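Local coordinates for protein kojibiose phosphorylase (Gut metagenome, PDB 6W0P) that belongs to glycoside hydrolase family 65, combining a beta-rich N-terminal domain, a helical central catalytic domain and a small C-terminal domain, at residues D390-C395 against L455-Q460; G459-N462 against K467-F470; K495-L500 against A526-A531. All blocks are in the same frame, centred on the assembly; numbering follows the deposited sequence.

How the contacts relate
All three contacts lie within the central catalytic domain, their centres about 28 to 34 Å from the centre of the chain. Contact 1 leads directly into contact 2: Gly459 and Gln460 belong to both, where helix 437-458 passes into strand 460-461, and the two centres are about 11 Å apart. Contact 3 follows further along the chain, its centre about 13 Å from each of the other two. Probable hydrogen bonds tie it to both: Lys527 NZ lies 2.7 Å from Leu456 O, and Tyr461 OH lies 2.7 Å from Asp530 OD2. Phe468 also packs on Ala531. Contacts 1 and 2 reach the second subunit; contact 3 does not.

Contact 1. Residues D390-C395 against L455-Q460; sequences DSIGAC and LLSRGQ
Ser457 OG is the polar centre of this contact: it accepts the backbone N-H of Ile392 at an N to OG distance of 3.2 Å, with a nearly straight N-H...O angle of 167°. The same hydroxyl is hydrogen-bonded to the carbonyls of Lys453 and Phe454, one turn back in its own helix. A chi1 of 47° sets Ser457 OG between the backbone N and the carbonyl carbon, a position that serves both the helix carbonyls and the incoming loop. Beside this bond, Ile392 CG1 rests 3.8 Å from Ser457 CB, bringing an apolar branch alongside the serine.

Ser391 makes the second touch. Its OG stands 3.6 Å from Arg458 CB, a van der Waals approach, while its polar partner is Leu389 O. The guanidinium of Arg458 is engaged elsewhere, its NH1 bonding Tyr471 O.

These segments join two helix ends. Asp390, with positive phi, is the C-prime residue of a Schellman motif that finishes helix 379-388; on the other side, Gly459 N bonds Leu455 O at 2.9 Å in the last turn of helix 437-458. Asp390 OD2 also forms a salt bridge with Arg578 of the second subunit, placing the junction next to the dimer interface.

Because the helix carbonyls can only accept, the hydroxyl proton of Ser457 is probably directed to one or shared between them, so that the oxygen can still accept the N-H of Ile392; one hydroxyl thus links the loop to the end of the helix.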
ATOM      1  N   ASP A 390     -13.876 -12.386   0.167  1.00 34.79           N
ATOM      2  CA  ASP A 390     -14.809 -12.923   1.205  1.00 35.68           C
ATOM      3  C   ASP A 390     -16.269 -12.736   0.759  1.00 35.69           C
ATOM      4  O   ASP A 390     -17.145 -12.479   1.616  1.00 35.32           O
ATOM      5  CB  ASP A 390     -14.513 -12.295   2.575  1.00 36.05           C
ATOM      6  CG  ASP A 390     -13.216 -12.815   3.188  1.00 36.09           C
ATOM      7  OD1 ASP A 390     -12.617 -13.734   2.603  1.00 37.38           O
ATOM      8  OD2 ASP A 390     -12.808 -12.303   4.229  1.00 36.02           O
ATOM      9  N   SER A 391     -16.511 -12.927  -0.539  1.00 35.48           N
ATOM     10  CA  SER A 391     -17.822 -12.803  -1.212  1.00 35.35           C
ATOM     11  C   SER A 391     -18.061 -14.058  -2.044  1.00 35.64           C
ATOM     12  O   SER A 391     -17.128 -14.896  -2.106  1.00 36.07           O
ATOM     13  CB  SER A 391     -17.851 -11.534  -2.052  1.00 34.97           C
ATOM     14  OG  SER A 391     -17.670 -10.392  -1.221  1.00 34.11           O
ATOM     15  N   ILE A 392     -19.248 -14.171  -2.647  1.00 36.69           N
ATOM     16  CA  ILE A 392     -19.610 -15.260  -3.605  1.00 37.87           C
ATOM     17  C   ILE A 392     -20.030 -14.645  -4.948  1.00 38.38           C
ATOM     18  O   ILE A 392     -19.964 -13.391  -5.101  1.00 36.89           O
ATOM     19  CB  ILE A 392     -20.664 -16.203  -2.997  1.00 39.34           C
ATOM     20  CG1 ILE A 392     -21.951 -15.484  -2.589  1.00 39.59           C
ATOM     21  CG2 ILE A 392     -20.052 -17.001  -1.832  1.00 39.40           C
ATOM     22  CD1 ILE A 392     -23.124 -16.445  -2.368  1.00 40.00           C
ATOM     23  N   GLY A 393     -20.364 -15.487  -5.925  1.00 37.99           N
ATOM     24  CA  GLY A 393     -20.680 -15.021  -7.285  1.00 37.09           C
ATOM     25  C   GLY A 393     -19.417 -14.604  -8.026  1.00 36.93           C
ATOM     26  O   GLY A 393     -18.362 -15.238  -7.820  1.00 36.76           O
ATOM     27  N   ALA A 394     -19.525 -13.615  -8.911  1.00 35.50           N
ATOM     28  CA  ALA A 394     -18.442 -13.237  -9.841  1.00 35.36           C
ATOM     29  C   ALA A 394     -18.109 -11.750  -9.646  1.00 34.58           C
ATOM     30  O   ALA A 394     -19.000 -10.910  -9.868  1.00 35.16           O
ATOM     31  CB  ALA A 394     -18.833 -13.555 -11.264  1.00 35.22           C
ATOM     32  N   CYS A 395     -16.891 -11.470  -9.171  1.00 33.74           N
ATOM     33  CA  CYS A 395     -16.319 -10.115  -9.015  1.00 32.64           C
ATOM     34  C   CYS A 395     -15.312  -9.933 -10.144  1.00 31.89           C
ATOM     35  O   CYS A 395     -14.185 -10.446 -10.011  1.00 32.57           O
ATOM     36  CB  CYS A 395     -15.649  -9.928  -7.664  1.00 32.62           C
ATOM     37  SG  CYS A 395     -14.887  -8.293  -7.482  1.00 32.92           S
ATOM     38  N   LEU A 455     -22.790  -8.987  -5.875  1.00 36.48           N
ATOM     39  CA  LEU A 455     -23.279  -7.659  -5.431  1.00 36.29           C
ATOM     40  C   LEU A 455     -24.070  -7.829  -4.130  1.00 36.99           C
ATOM     41  O   LEU A 455     -23.967  -6.939  -3.267  1.00 36.22           O
ATOM     42  CB  LEU A 455     -24.116  -7.016  -6.535  1.00 36.14           C
ATOM     43  CG  LEU A 455     -23.335  -6.492  -7.735  1.00 36.77           C
ATOM     44  CD1 LEU A 455     -24.273  -5.812  -8.730  1.00 37.73           C
ATOM     45  CD2 LEU A 455     -22.227  -5.529  -7.317  1.00 36.12           C
ATOM     46  N   LEU A 456     -24.813  -8.934  -3.995  1.00 38.29           N
ATOM     47  CA  LEU A 456     -25.679  -9.231  -2.813  1.00 39.36           C
ATOM     48  C   LEU A 456     -24.848  -9.691  -1.615  1.00 37.51           C
ATOM     49  O   LEU A 456     -25.318  -9.487  -0.498  1.00 35.70           O
ATOM     50  CB  LEU A 456     -26.709 -10.309  -3.174  1.00 42.57           C
ATOM     51  CG  LEU A 456     -27.908  -9.810  -3.972  1.00 44.84           C
ATOM     52  CD1 LEU A 456     -28.702 -10.975  -4.546  1.00 46.49           C
ATOM     53  CD2 LEU A 456     -28.795  -8.928  -3.110  1.00 45.52           C
ATOM     54  N   SER A 457     -23.684 -10.306  -1.843  1.00 37.00           N
ATOM     55  CA  SER A 457     -22.765 -10.768  -0.773  1.00 36.69           C
ATOM     56  C   SER A 457     -21.794  -9.664  -0.338  1.00 35.70           C
ATOM     57  O   SER A 457     -21.456  -9.628   0.841  1.00 34.79           O
ATOM     58  CB  SER A 457     -22.027 -11.993  -1.191  1.00 37.89           C
ATOM     59  OG  SER A 457     -21.496 -11.848  -2.490  1.00 38.39           O
ATOM     60  N   ARG A 458     -21.297  -8.833  -1.259  1.00 35.91           N
ATOM     61  CA  ARG A 458     -20.322  -7.762  -0.931  1.00 33.96           C
ATOM     62  C   ARG A 458     -21.118  -6.563  -0.418  1.00 34.09           C
ATOM     63  O   ARG A 458     -20.622  -5.824   0.469  1.00 33.44           O
ATOM     64  CB  ARG A 458     -19.451  -7.427  -2.149  1.00 34.13           C
ATOM     65  CG  ARG A 458     -18.497  -6.245  -1.957  1.00 33.15           C
ATOM     66  CD  ARG A 458     -17.657  -6.404  -0.700  1.00 33.03           C
ATOM     67  NE  ARG A 458     -16.685  -5.340  -0.485  1.00 33.03           N
ATOM     68  CZ  ARG A 458     -16.949  -4.133  -0.003  1.00 32.81           C
ATOM     69  NH1 ARG A 458     -18.176  -3.777   0.338  1.00 33.18           N
ATOM     70  NH2 ARG A 458     -15.964  -3.277   0.166  1.00 33.32           N
ATOM     71  N   GLY A 459     -22.308  -6.354  -0.984  1.00 34.53           N
ATOM     72  CA  GLY A 459     -23.302  -5.414  -0.439  1.00 35.23           C
ATOM     73  C   GLY A 459     -23.739  -5.861   0.946  1.00 35.53           C
ATOM     74  O   GLY A 459     -23.775  -7.070   1.178  1.00 35.89           O
ATOM     75  N   GLN A 460     -24.009  -4.928   1.853  1.00 36.20           N
ATOM     76  CA  GLN A 460     -24.444  -5.248   3.240  1.00 36.36           C
ATOM     77  C   GLN A 460     -25.653  -4.386   3.622  1.00 35.78           C
ATOM     78  O   GLN A 460     -25.819  -3.259   3.063  1.00 33.36           O
ATOM     79  CB  GLN A 460     -23.316  -4.996   4.245  1.00 37.70           C
ATOM     80  CG  GLN A 460     -22.017  -5.737   3.944  1.00 39.13           C
ATOM     81  CD  GLN A 460     -20.882  -5.227   4.808  1.00 41.21           C
ATOM     82  OE1 GLN A 460     -20.546  -5.853   5.815  1.00 44.13           O
ATOM     83  NE2 GLN A 460     -20.295  -4.087   4.440  1.00 38.61           N
TER

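Contact 2. Residues G459-N462 against K467-F470; sequences GQYN and KFSF
A short antiparallel beta hairpin, pairing strand 460-461 with strand 468-469 just after helix 437-458, makes this contact. Gln460 and Ser469 form its hydrogen-bonded pair: Gln460 N to Ser469 O is 3.0 Å, and Ser469 N to Gln460 O is 2.9 Å. Tyr461 and Phe468 form the adjoining non-hydrogen-bonded pair, and their rings meet on one face of the sheet in a T-shaped stack. The edge of Phe468 points at the face of Tyr461, CD1 lying over the ring centre, with centroids 5.1 Å apart and planes at 79°. Toward the turn, Asn462 N bonds Lys467 O at 3.0 Å, and the side chain returns the link: Lys467 N donates to Asn462 OD1 at 2.9 Å, approaching from well above the amide plane. The chi1 of Asn462, 76°, turns its amide across to that N-H. At the helix end of the hairpin, Gly459 touches two rings. Its CA makes a CH-pi contact over the face of Phe470, 3.9 Å from the centroid, while Phe468 CZ comes to 3.5 Å from Gly459 C. Beyond the hairpin, Lys467 NZ forms a salt bridge with Asp554 of the second subunit, whose other carboxylate oxygen accepts from Asn462 ND2.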
ATOM      1  N   GLY A 459     -22.308  -6.354  -0.984  1.00 34.53           N
ATOM      2  CA  GLY A 459     -23.302  -5.414  -0.439  1.00 35.23           C
ATOM      3  C   GLY A 459     -23.739  -5.861   0.946  1.00 35.53           C
ATOM      4  O   GLY A 459     -23.775  -7.070   1.178  1.00 35.89           O
ATOM      5  N   GLN A 460     -24.009  -4.928   1.853  1.00 36.20           N
ATOM      6  CA  GLN A 460     -24.444  -5.248   3.240  1.00 36.36           C
ATOM      7  C   GLN A 460     -25.653  -4.386   3.622  1.00 35.78           C
ATOM      8  O   GLN A 460     -25.819  -3.259   3.063  1.00 33.36           O
ATOM      9  CB  GLN A 460     -23.316  -4.996   4.245  1.00 37.70           C
ATOM     10  CG  GLN A 460     -22.017  -5.737   3.944  1.00 39.13           C
ATOM     11  CD  GLN A 460     -20.882  -5.227   4.808  1.00 41.21           C
ATOM     12  OE1 GLN A 460     -20.546  -5.853   5.815  1.00 44.13           O
ATOM     13  NE2 GLN A 460     -20.295  -4.087   4.440  1.00 38.61           N
ATOM     14  N   TYR A 461     -26.441  -4.878   4.583  1.00 34.81           N
ATOM     15  CA  TYR A 461     -27.459  -4.066   5.279  1.00 34.96           C
ATOM     16  C   TYR A 461     -26.743  -3.206   6.311  1.00 33.85           C
ATOM     17  O   TYR A 461     -25.709  -3.660   6.857  1.00 33.96           O
ATOM     18  CB  TYR A 461     -28.519  -4.946   5.951  1.00 36.44           C
ATOM     19  CG  TYR A 461     -29.444  -5.659   4.999  1.00 37.09           C
ATOM     20  CD1 TYR A 461     -30.566  -5.033   4.486  1.00 38.06           C
ATOM     21  CD2 TYR A 461     -29.207  -6.973   4.627  1.00 38.11           C
ATOM     22  CE1 TYR A 461     -31.423  -5.688   3.612  1.00 38.68           C
ATOM     23  CE2 TYR A 461     -30.059  -7.648   3.766  1.00 38.77           C
ATOM     24  CZ  TYR A 461     -31.177  -7.004   3.259  1.00 39.62           C
ATOM     25  OH  TYR A 461     -32.015  -7.677   2.408  1.00 40.73           O
ATOM     26  N   ASN A 462     -27.293  -2.021   6.566  1.00 32.94           N
ATOM     27  CA  ASN A 462     -26.886  -1.090   7.651  1.00 32.76           C
ATOM     28  C   ASN A 462     -27.165  -1.732   9.025  1.00 33.82           C
ATOM     29  O   ASN A 462     -27.639  -2.916   9.067  1.00 34.89           O
ATOM     30  CB  ASN A 462     -27.596   0.263   7.517  1.00 32.04           C
ATOM     31  CG  ASN A 462     -29.051   0.226   7.949  1.00 32.18           C
ATOM     32  OD1 ASN A 462     -29.757  -0.753   7.674  1.00 31.23           O
ATOM     33  ND2 ASN A 462     -29.494   1.280   8.634  1.00 31.61           N
ATOM     34  N   LYS A 467     -31.742  -0.445   5.594  1.00 41.80           N
ATOM     35  CA  LYS A 467     -31.085   0.043   4.350  1.00 40.24           C
ATOM     36  C   LYS A 467     -30.088  -1.006   3.862  1.00 38.33           C
ATOM     37  O   LYS A 467     -29.579  -1.773   4.703  1.00 37.88           O
ATOM     38  CB  LYS A 467     -30.332   1.355   4.568  1.00 40.55           C
ATOM     39  CG  LYS A 467     -31.005   2.409   5.440  1.00 41.25           C
ATOM     40  CD  LYS A 467     -30.035   3.548   5.775  1.00 40.86           C
ATOM     41  CE  LYS A 467     -30.609   4.673   6.615  1.00 40.83           C
ATOM     42  NZ  LYS A 467     -29.524   5.440   7.285  1.00 40.58           N
ATOM     43  N   PHE A 468     -29.879  -1.058   2.545  1.00 35.99           N
ATOM     44  CA  PHE A 468     -28.858  -1.886   1.858  1.00 35.25           C
ATOM     45  C   PHE A 468     -27.914  -0.939   1.100  1.00 33.89           C
ATOM     46  O   PHE A 468     -28.395   0.036   0.485  1.00 33.38           O
ATOM     47  CB  PHE A 468     -29.525  -2.920   0.942  1.00 35.58           C
ATOM     48  CG  PHE A 468     -28.601  -4.004   0.429  1.00 35.49           C
ATOM     49  CD1 PHE A 468     -28.395  -5.169   1.151  1.00 35.60           C
ATOM     50  CD2 PHE A 468     -27.933  -3.866  -0.779  1.00 34.78           C
ATOM     51  CE1 PHE A 468     -27.546  -6.155   0.674  1.00 35.54           C
ATOM     52  CE2 PHE A 468     -27.104  -4.863  -1.259  1.00 34.33           C
ATOM     53  CZ  PHE A 468     -26.904  -6.003  -0.529  1.00 34.61           C
ATOM     54  N   SER A 469     -26.600  -1.192   1.135  1.00 33.08           N
ATOM     55  CA  SER A 469     -25.630  -0.371   0.372  1.00 32.16           C
ATOM     56  C   SER A 469     -24.331  -1.133   0.129  1.00 31.83           C
ATOM     57  O   SER A 469     -24.292  -2.325   0.388  1.00 32.02           O
ATOM     58  CB  SER A 469     -25.398   0.931   1.079  1.00 32.01           C
ATOM     59  OG  SER A 469     -24.692   1.825   0.249  1.00 31.98           O
ATOM     60  N   PHE A 470     -23.310  -0.447  -0.395  1.00 31.08           N
ATOM     61  CA  PHE A 470     -21.925  -0.939  -0.410  1.00 30.68           C
ATOM     62  C   PHE A 470     -21.148  -0.007   0.495  1.00 30.50           C
ATOM     63  O   PHE A 470     -21.233   1.206   0.306  1.00 31.23           O
ATOM     64  CB  PHE A 470     -21.381  -1.048  -1.838  1.00 30.56           C
ATOM     65  CG  PHE A 470     -22.154  -2.016  -2.705  1.00 31.22           C
ATOM     66  CD1 PHE A 470     -23.380  -1.664  -3.252  1.00 31.50           C
ATOM     67  CD2 PHE A 470     -21.707  -3.309  -2.905  1.00 31.29           C
ATOM     68  CE1 PHE A 470     -24.104  -2.560  -4.026  1.00 31.96           C
ATOM     69  CE2 PHE A 470     -22.422  -4.200  -3.696  1.00 31.79           C
ATOM     70  CZ  PHE A 470     -23.614  -3.824  -4.261  1.00 31.83           C
TER

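Contact 3. Residues K495-L500 against A526-A531; sequences KCFQYL and AKMKDA
Helix segments 495-500 and 526-531 pack with their axes 9.9 Å apart at closest approach and their N-to-C directions 132° apart, so they run roughly antiparallel but strongly inclined. The backbones come nearest at Phe497 and Met528, whose CA atoms are 6.5 Å apart. Met528 contributes the largest share. With CG anti to the backbone N (chi1 -170°), its chain reaches across to the other helix, and CG lands 3.6 Å from Phe497 CD1. The sulfur follows obliquely: Met528 SD is 4.8 Å from the centroid of the Phe497 ring and 54° off its normal, a Met-aromatic contact. Such helix-on-helix packing suits the central domain of family 65, whose fold is an (alpha/alpha)6 barrel. A bend at chi3 then turns the terminal methyl, and Met528 CE touches Phe497 O at 3.5 Å. Leu500, one turn further along, meets the same side chain at about a right angle, its CD2 3.9 Å from Met528 SD. CE2 of Phe497, the ring atom para to CD1, lies a looser 4.3 Å from Ala531 CB. All four residues are buried, and no hydrogen bond crosses between the two segments. Phe497 also packs on Leu455, and Leu500 on Ser452, both of helix 437-458.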
ATOM      1  N   LYS A 495     -29.631  -1.363 -10.730  1.00 34.68           N
ATOM      2  CA  LYS A 495     -29.952  -1.607 -12.162  1.00 35.24           C
ATOM      3  C   LYS A 495     -29.658  -3.067 -12.520  1.00 35.35           C
ATOM      4  O   LYS A 495     -30.433  -3.647 -13.291  1.00 36.08           O
ATOM      5  CB  LYS A 495     -29.198  -0.667 -13.104  1.00 35.77           C
ATOM      6  CG  LYS A 495     -29.737   0.753 -13.170  1.00 36.22           C
ATOM      7  CD  LYS A 495     -31.114   0.846 -13.802  1.00 37.37           C
ATOM      8  CE  LYS A 495     -31.422   2.239 -14.291  1.00 37.56           C
ATOM      9  NZ  LYS A 495     -32.831   2.363 -14.727  1.00 38.76           N
ATOM     10  N   CYS A 496     -28.580  -3.645 -12.009  1.00 35.13           N
ATOM     11  CA  CYS A 496     -28.269  -5.076 -12.240  1.00 35.80           C
ATOM     12  C   CYS A 496     -29.414  -5.943 -11.688  1.00 36.61           C
ATOM     13  O   CYS A 496     -29.913  -6.820 -12.418  1.00 36.79           O
ATOM     14  CB  CYS A 496     -26.962  -5.494 -11.592  1.00 35.39           C
ATOM     15  SG  CYS A 496     -26.449  -7.130 -12.175  1.00 35.68           S
ATOM     16  N   PHE A 497     -29.857  -5.671 -10.461  1.00 36.57           N
ATOM     17  CA  PHE A 497     -30.881  -6.488  -9.761  1.00 36.64           C
ATOM     18  C   PHE A 497     -32.184  -6.451 -10.558  1.00 37.27           C
ATOM     19  O   PHE A 497     -32.779  -7.513 -10.759  1.00 37.18           O
ATOM     20  CB  PHE A 497     -31.103  -6.000  -8.328  1.00 36.15           C
ATOM     21  CG  PHE A 497     -29.918  -6.173  -7.415  1.00 35.42           C
ATOM     22  CD1 PHE A 497     -28.977  -7.153  -7.654  1.00 34.71           C
ATOM     23  CD2 PHE A 497     -29.761  -5.351  -6.312  1.00 35.55           C
ATOM     24  CE1 PHE A 497     -27.882  -7.297  -6.824  1.00 35.43           C
ATOM     25  CE2 PHE A 497     -28.668  -5.498  -5.477  1.00 36.07           C
ATOM     26  CZ  PHE A 497     -27.738  -6.487  -5.724  1.00 35.83           C
ATOM     27  N   GLN A 498     -32.593  -5.263 -11.004  1.00 38.03           N
ATOM     28  CA  GLN A 498     -33.888  -5.068 -11.704  1.00 38.66           C
ATOM     29  C   GLN A 498     -33.822  -5.715 -13.092  1.00 39.33           C
ATOM     30  O   GLN A 498     -34.816  -6.334 -13.489  1.00 39.77           O
ATOM     31  CB  GLN A 498     -34.246  -3.593 -11.755  1.00 39.17           C
ATOM     32  CG  GLN A 498     -34.537  -3.012 -10.381  1.00 39.43           C
ATOM     33  CD  GLN A 498     -34.741  -1.520 -10.467  1.00 39.98           C
ATOM     34  OE1 GLN A 498     -34.153  -0.852 -11.317  1.00 39.76           O
ATOM     35  NE2 GLN A 498     -35.577  -0.991  -9.585  1.00 39.65           N
ATOM     36  N   TYR A 499     -32.682  -5.676 -13.783  1.00 38.66           N
ATOM     37  CA  TYR A 499     -32.565  -6.347 -15.103  1.00 39.06           C
ATOM     38  C   TYR A 499     -32.696  -7.868 -14.930  1.00 40.24           C
ATOM     39  O   TYR A 499     -33.409  -8.508 -15.727  1.00 41.54           O
ATOM     40  CB  TYR A 499     -31.269  -5.982 -15.826  1.00 38.54           C
ATOM     41  CG  TYR A 499     -31.224  -6.408 -17.273  1.00 38.06           C
ATOM     42  CD1 TYR A 499     -32.241  -6.070 -18.159  1.00 38.98           C
ATOM     43  CD2 TYR A 499     -30.163  -7.148 -17.763  1.00 37.72           C
ATOM     44  CE1 TYR A 499     -32.203  -6.452 -19.493  1.00 38.85           C
ATOM     45  CE2 TYR A 499     -30.104  -7.533 -19.092  1.00 37.72           C
ATOM     46  CZ  TYR A 499     -31.127  -7.191 -19.959  1.00 38.72           C
ATOM     47  OH  TYR A 499     -31.063  -7.586 -21.268  1.00 39.39           O
ATOM     48  N   LEU A 500     -32.008  -8.448 -13.952  1.00 40.08           N
ATOM     49  CA  LEU A 500     -32.031  -9.915 -13.762  1.00 41.79           C
ATOM     50  C   LEU A 500     -33.468 -10.331 -13.442  1.00 43.64           C
ATOM     51  O   LEU A 500     -33.965 -11.260 -14.081  1.00 42.91           O
ATOM     52  CB  LEU A 500     -31.092 -10.332 -12.630  1.00 41.07           C
ATOM     53  CG  LEU A 500     -31.122 -11.821 -12.300  1.00 41.03           C
ATOM     54  CD1 LEU A 500     -30.879 -12.662 -13.541  1.00 40.80           C
ATOM     55  CD2 LEU A 500     -30.099 -12.166 -11.230  1.00 41.17           C
ATOM     56  N   ALA A 526     -35.469 -13.425  -2.969  1.00 46.73           N
ATOM     57  CA  ALA A 526     -36.178 -12.602  -1.966  1.00 46.21           C
ATOM     58  C   ALA A 526     -35.191 -11.576  -1.406  1.00 45.18           C
ATOM     59  O   ALA A 526     -35.586 -10.407  -1.234  1.00 43.36           O
ATOM     60  CB  ALA A 526     -36.782 -13.454  -0.876  1.00 46.44           C
ATOM     61  N   LYS A 527     -33.946 -11.993  -1.144  1.00 44.85           N
ATOM     62  CA  LYS A 527     -32.893 -11.039  -0.707  1.00 44.82           C
ATOM     63  C   LYS A 527     -32.710  -9.998  -1.821  1.00 43.25           C
ATOM     64  O   LYS A 527     -32.740  -8.807  -1.512  1.00 42.41           O
ATOM     65  CB  LYS A 527     -31.572 -11.720  -0.335  1.00 45.14           C
ATOM     66  CG  LYS A 527     -30.564 -10.744   0.271  1.00 45.96           C
ATOM     67  CD  LYS A 527     -29.171 -11.267   0.500  1.00 45.27           C
ATOM     68  CE  LYS A 527     -28.335 -10.184   1.140  1.00 46.07           C
ATOM     69  NZ  LYS A 527     -26.947 -10.636   1.379  1.00 46.61           N
ATOM     70  N   MET A 528     -32.604 -10.434  -3.077  1.00 42.89           N
ATOM     71  CA  MET A 528     -32.332  -9.517  -4.211  1.00 42.60           C
ATOM     72  C   MET A 528     -33.436  -8.467  -4.286  1.00 44.25           C
ATOM     73  O   MET A 528     -33.092  -7.275  -4.415  1.00 44.10           O
ATOM     74  CB  MET A 528     -32.225 -10.227  -5.559  1.00 41.81           C
ATOM     75  CG  MET A 528     -31.716  -9.295  -6.644  1.00 40.78           C
ATOM     76  SD  MET A 528     -31.226 -10.141  -8.152  1.00 39.34           S
ATOM     77  CE  MET A 528     -32.826 -10.508  -8.873  1.00 40.42           C
ATOM     78  N   LYS A 529     -34.702  -8.881  -4.178  1.00 45.87           N
ATOM     79  CA  LYS A 529     -35.857  -7.944  -4.179  1.00 47.17           C
ATOM     80  C   LYS A 529     -35.735  -6.982  -2.995  1.00 45.02           C
ATOM     81  O   LYS A 529     -35.925  -5.770  -3.203  1.00 44.95           O
ATOM     82  CB  LYS A 529     -37.208  -8.674  -4.147  1.00 50.60           C
ATOM     83  CG  LYS A 529     -37.750  -9.079  -5.515  1.00 52.91           C
ATOM     84  CD  LYS A 529     -38.925 -10.071  -5.441  1.00 54.95           C
ATOM     85  CE  LYS A 529     -39.282 -10.682  -6.783  1.00 55.73           C
ATOM     86  NZ  LYS A 529     -39.740  -9.648  -7.742  1.00 56.01           N
ATOM     87  N   ASP A 530     -35.462  -7.486  -1.796  1.00 43.60           N
ATOM     88  CA  ASP A 530     -35.409  -6.618  -0.591  1.00 43.90           C
ATOM     89  C   ASP A 530     -34.209  -5.658  -0.729  1.00 42.38           C
ATOM     90  O   ASP A 530     -34.382  -4.476  -0.391  1.00 41.32           O
ATOM     91  CB  ASP A 530     -35.413  -7.427   0.713  1.00 44.69           C
ATOM     92  CG  ASP A 530     -35.461  -6.538   1.951  1.00 46.38           C
ATOM     93  OD1 ASP A 530     -36.439  -5.755   2.082  1.00 45.49           O
ATOM     94  OD2 ASP A 530     -34.489  -6.599   2.773  1.00 49.03           O
ATOM     95  N   ALA A 531     -33.047  -6.118  -1.216  1.00 40.69           N
ATOM     96  CA  ALA A 531     -31.835  -5.261  -1.329  1.00 40.78           C
ATOM     97  C   ALA A 531     -32.099  -4.162  -2.370  1.00 41.23           C
ATOM     98  O   ALA A 531     -31.759  -2.986  -2.122  1.00 39.99           O
ATOM     99  CB  ALA A 531     -30.607  -6.088  -1.633  1.00 39.63           C
TER